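Local atomic coordinates of Pbp related beta-lactamase (Pyrococcus abyssi, PDB entry 2QMI), a protein that probably acts as a serine peptidase of the penicillin-binding protein and beta-lactamase family, working as a self-compartmentalizing octamer. Residues A[51-62]-A[233-244]. Sequence-based numbering, arbitrary orientation.
Sequences PETIYGIGSITK and ADGGLLSSVLDL
Tyr55 and Ser239 pair in both directions through their backbones, Tyr55 N to Ser239 O at 2.8 Å and Ser239 N to Tyr55 O at 2.9 Å, making the short two-stranded antiparallel sheet that leads into the putative SxxK motif of this penicillin-binding-protein fold. Ile57 N continues the pairing onto Leu237 O. The Ile57 and Leu237 side chains run side by side in the same direction. With CG1 between the backbone N and the carbonyl carbon (chi1 71°), the isoleucine chain passes Leu237 O and brings CD1 to 3.9 Å from Leu237 CB. Ile57 CG2, the other branch, meets Ser239 CB and Leu244 CD1. On the Gly56–Leu238 side of the sheet, Ile54 CG2 meets Leu238 CB with the two side chains roughly at right angles.

Beyond the strands, Gly58 and Gly235 bring their backbones together, and a water takes the Gly58 N-H while donating to Gly235 O and Leu237 O. Thr61 OG1 works both ways: it donates to Gly58 O at 2.8 Å and accepts from Leu237 N, tying Thr61 to the backbone of segment 233-244. Ser59 and Lys62, the presumed catalytic pair, lie here; Tyr160 OH bonds both side chains and Asn162 also holds the lysine. The Lys62 chain, extended until it bends at chi4 (63°), delivers NZ to a lone pair of Asp234 O at 2.9 Å.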
loop_
_atom_site.group_PDB
_atom_site.type_symbol
_atom_site.label_atom_id
_atom_site.label_comp_id
_atom_site.label_asym_id
_atom_site.label_seq_id
_atom_site.Cartn_x
_atom_site.Cartn_y
_atom_site.Cartn_z
ATOM N N PRO A 51 -9.099 -44.874 12.534
ATOM C CA PRO A 51 -10.135 -45.597 11.791
ATOM C C PRO A 51 -11.533 -45.194 12.258
ATOM O O PRO A 51 -12.484 -45.199 11.477
ATOM C CB PRO A 51 -9.827 -47.057 12.116
ATOM C CG PRO A 51 -8.363 -47.057 12.293
ATOM C CD PRO A 51 -8.116 -45.812 13.102
ATOM N N GLU A 52 -11.630 -44.839 13.538
ATOM C CA GLU A 52 -12.886 -44.450 14.176
ATOM C C GLU A 52 -13.351 -43.002 13.934
ATOM O O GLU A 52 -14.549 -42.743 13.890
ATOM C CB GLU A 52 -12.795 -44.668 15.700
ATOM C CG GLU A 52 -12.484 -46.097 16.193
ATOM C CD GLU A 52 -11.034 -46.533 15.953
ATOM O OE1 GLU A 52 -10.181 -45.663 15.645
ATOM O OE2 GLU A 52 -10.744 -47.749 16.082
ATOM N N THR A 53 -12.417 -42.062 13.797
ATOM C CA THR A 53 -12.777 -40.651 13.603
ATOM C C THR A 53 -13.929 -40.417 12.622
ATOM O O THR A 53 -14.018 -41.039 11.562
ATOM C CB THR A 53 -11.537 -39.793 13.188
ATOM O OG1 THR A 53 -11.946 -38.443 12.910
ATOM C CG2 THR A 53 -10.881 -40.360 11.972
ATOM N N ILE A 54 -14.818 -39.511 13.003
ATOM C CA ILE A 54 -15.987 -39.184 12.208
ATOM C C ILE A 54 -15.817 -37.933 11.341
ATOM O O ILE A 54 -15.351 -36.896 11.810
ATOM C CB ILE A 54 -17.213 -39.035 13.142
ATOM C CG1 ILE A 54 -17.702 -40.433 13.539
ATOM C CG2 ILE A 54 -18.309 -38.225 12.476
ATOM C CD1 ILE A 54 -18.788 -40.441 14.580
ATOM N N TYR A 55 -16.199 -38.060 10.068
ATOM C CA TYR A 55 -16.125 -36.970 9.096
ATOM C C TYR A 55 -17.475 -36.851 8.409
ATOM O O TYR A 55 -18.322 -37.735 8.526
ATOM C CB TYR A 55 -15.112 -37.264 7.984
ATOM C CG TYR A 55 -13.709 -37.631 8.396
ATOM C CD1 TYR A 55 -12.642 -36.768 8.137
ATOM C CD2 TYR A 55 -13.431 -38.878 8.951
ATOM C CE1 TYR A 55 -11.328 -37.146 8.414
ATOM C CE2 TYR A 55 -12.127 -39.269 9.231
ATOM C CZ TYR A 55 -11.077 -38.403 8.963
ATOM O OH TYR A 55 -9.787 -38.792 9.249
ATOM N N GLY A 56 -17.665 -35.761 7.673
ATOM C CA GLY A 56 -18.896 -35.602 6.922
ATOM C C GLY A 56 -18.649 -36.409 5.657
ATOM O O GLY A 56 -17.507 -36.479 5.197
ATOM N N ILE A 57 -19.678 -37.020 5.079
ATOM C CA ILE A 57 -19.448 -37.820 3.881
ATOM C C ILE A 57 -20.035 -37.227 2.611
ATOM O O ILE A 57 -19.799 -37.738 1.519
ATOM C CB ILE A 57 -19.977 -39.270 4.060
ATOM C CG1 ILE A 57 -21.506 -39.288 4.073
ATOM C CG2 ILE A 57 -19.442 -39.852 5.358
ATOM C CD1 ILE A 57 -22.091 -40.691 4.047
ATOM N N GLY A 58 -20.796 -36.145 2.757
ATOM C CA GLY A 58 -21.396 -35.505 1.600
ATOM C C GLY A 58 -22.298 -36.387 0.754
ATOM O O GLY A 58 -23.058 -37.198 1.269
ATOM N N SER A 59 -22.197 -36.228 -0.561
ATOM C CA SER A 59 -23.010 -36.980 -1.508
ATOM C C SER A 59 -22.993 -38.496 -1.382
ATOM O O SER A 59 -23.738 -39.172 -2.086
ATOM C CB SER A 59 -22.632 -36.601 -2.941
ATOM O OG SER A 59 -23.074 -35.295 -3.244
ATOM N N ILE A 60 -22.147 -39.045 -0.516
ATOM C CA ILE A 60 -22.141 -40.495 -0.361
ATOM C C ILE A 60 -23.462 -40.833 0.327
ATOM O O ILE A 60 -23.917 -41.979 0.323
ATOM C CB ILE A 60 -20.943 -40.981 0.484
ATOM C CG1 ILE A 60 -19.639 -40.615 -0.228
ATOM C CG2 ILE A 60 -21.016 -42.501 0.680
ATOM C CD1 ILE A 60 -18.380 -41.019 0.524
ATOM N N THR A 61 -24.081 -39.800 0.895
ATOM C CA THR A 61 -25.371 -39.932 1.564
ATOM C C THR A 61 -26.408 -40.317 0.509
ATOM O O THR A 61 -27.364 -41.025 0.810
ATOM C CB THR A 61 -25.822 -38.592 2.230
ATOM O OG1 THR A 61 -24.856 -38.174 3.204
ATOM C CG2 THR A 61 -27.171 -38.766 2.920
ATOM N N LYS A 62 -26.216 -39.854 -0.727
ATOM C CA LYS A 62 -27.162 -40.157 -1.799
ATOM C C LYS A 62 -27.451 -41.653 -1.962
ATOM O O LYS A 62 -28.595 -42.033 -2.222
ATOM C CB LYS A 62 -26.689 -39.570 -3.131
ATOM C CG LYS A 62 -26.860 -38.044 -3.242
ATOM C CD LYS A 62 -26.530 -37.542 -4.648
ATOM C CE LYS A 62 -26.695 -36.031 -4.783
ATOM N NZ LYS A 62 -25.764 -35.260 -3.909
ATOM N N ALA A 233 -30.905 -35.317 2.862
ATOM C CA ALA A 233 -30.984 -36.392 1.873
ATOM C C ALA A 233 -29.940 -36.344 0.747
ATOM O O ALA A 233 -29.537 -37.386 0.230
ATOM C CB ALA A 233 -32.389 -36.437 1.274
ATOM N N ASP A 234 -29.507 -35.143 0.370
ATOM C CA ASP A 234 -28.519 -34.984 -0.693
ATOM C C ASP A 234 -27.066 -35.072 -0.222
ATOM O O ASP A 234 -26.156 -35.188 -1.043
ATOM C CB ASP A 234 -28.758 -33.663 -1.430
ATOM C CG ASP A 234 -28.741 -32.467 -0.507
ATOM O OD1 ASP A 234 -29.065 -32.623 0.689
ATOM O OD2 ASP A 234 -28.418 -31.366 -0.982
ATOM N N GLY A 235 -26.834 -35.019 1.090
ATOM C CA GLY A 235 -25.468 -35.126 1.575
ATOM C C GLY A 235 -25.165 -34.618 2.973
ATOM O O GLY A 235 -24.187 -33.902 3.154
ATOM N N GLY A 236 -25.962 -35.008 3.966
ATOM C CA GLY A 236 -25.728 -34.522 5.315
ATOM C C GLY A 236 -25.314 -35.538 6.360
ATOM O O GLY A 236 -25.273 -35.236 7.548
ATOM N N LEU A 237 -24.979 -36.741 5.931
ATOM C CA LEU A 237 -24.590 -37.768 6.880
ATOM C C LEU A 237 -23.109 -37.693 7.276
ATOM O O LEU A 237 -22.239 -37.411 6.446
ATOM C CB LEU A 237 -24.923 -39.144 6.291
ATOM C CG LEU A 237 -24.921 -40.366 7.207
ATOM C CD1 LEU A 237 -25.970 -40.217 8.311
ATOM C CD2 LEU A 237 -25.199 -41.595 6.362
ATOM N N LEU A 238 -22.845 -37.904 8.563
ATOM C CA LEU A 238 -21.483 -37.922 9.088
ATOM C C LEU A 238 -21.252 -39.359 9.550
ATOM O O LEU A 238 -22.142 -39.971 10.139
ATOM C CB LEU A 238 -21.320 -36.969 10.274
ATOM C CG LEU A 238 -21.405 -35.457 10.044
ATOM C CD1 LEU A 238 -22.856 -35.019 9.986
ATOM C CD2 LEU A 238 -20.689 -34.738 11.184
ATOM N N SER A 239 -20.072 -39.905 9.284
ATOM C CA SER A 239 -19.792 -41.279 9.674
ATOM C C SER A 239 -18.288 -41.501 9.749
ATOM O O SER A 239 -17.510 -40.546 9.700
ATOM C CB SER A 239 -20.430 -42.237 8.653
ATOM O OG SER A 239 -20.355 -43.594 9.063
ATOM N N SER A 240 -17.887 -42.762 9.885
ATOM C CA SER A 240 -16.478 -43.137 9.952
ATOM C C SER A 240 -16.246 -44.185 8.871
ATOM O O SER A 240 -17.212 -44.717 8.314
ATOM C CB SER A 240 -16.138 -43.730 11.321
ATOM O OG SER A 240 -16.624 -45.057 11.434
ATOM N N VAL A 241 -14.981 -44.485 8.572
ATOM C CA VAL A 241 -14.674 -45.477 7.540
ATOM C C VAL A 241 -15.016 -46.897 7.989
ATOM O O VAL A 241 -15.269 -47.765 7.161
ATOM C CB VAL A 241 -13.181 -45.432 7.093
ATOM C CG1 VAL A 241 -12.838 -44.048 6.558
ATOM C CG2 VAL A 241 -12.274 -45.801 8.244
ATOM N N LEU A 242 -15.020 -47.134 9.295
ATOM C CA LEU A 242 -15.365 -48.455 9.805
ATOM C C LEU A 242 -16.854 -48.720 9.590
ATOM O O LEU A 242 -17.240 -49.819 9.198
ATOM C CB LEU A 242 -15.026 -48.571 11.293
ATOM C CG LEU A 242 -13.558 -48.852 11.600
ATOM C CD1 LEU A 242 -13.358 -48.940 13.093
ATOM C CD2 LEU A 242 -13.141 -50.153 10.931
ATOM N N ASP A 243 -17.681 -47.706 9.837
ATOM C CA ASP A 243 -19.121 -47.832 9.656
ATOM C C ASP A 243 -19.440 -47.998 8.170
ATOM O O ASP A 243 -20.289 -48.810 7.798
ATOM C CB ASP A 243 -19.843 -46.598 10.225
ATOM C CG ASP A 243 -20.243 -46.771 11.690
ATOM O OD1 ASP A 243 -19.516 -47.465 12.432
ATOM O OD2 ASP A 243 -21.277 -46.201 12.105
ATOM N N LEU A 244 -18.757 -47.235 7.322
ATOM C CA LEU A 244 -18.984 -47.330 5.882
ATOM C C LEU A 244 -18.519 -48.686 5.356
ATOM O O LEU A 244 -18.969 -49.136 4.298
ATOM C CB LEU A 244 -18.259 -46.199 5.150
ATOM C CG LEU A 244 -18.769 -44.802 5.509
ATOM C CD1 LEU A 244 -17.906 -43.735 4.826
ATOM C CD2 LEU A 244 -20.234 -44.673 5.097
HETATM O O HOH W 1 -12.982 -42.814 10.013
HETATM O O HOH W 2 -22.189 -34.829 5.055
#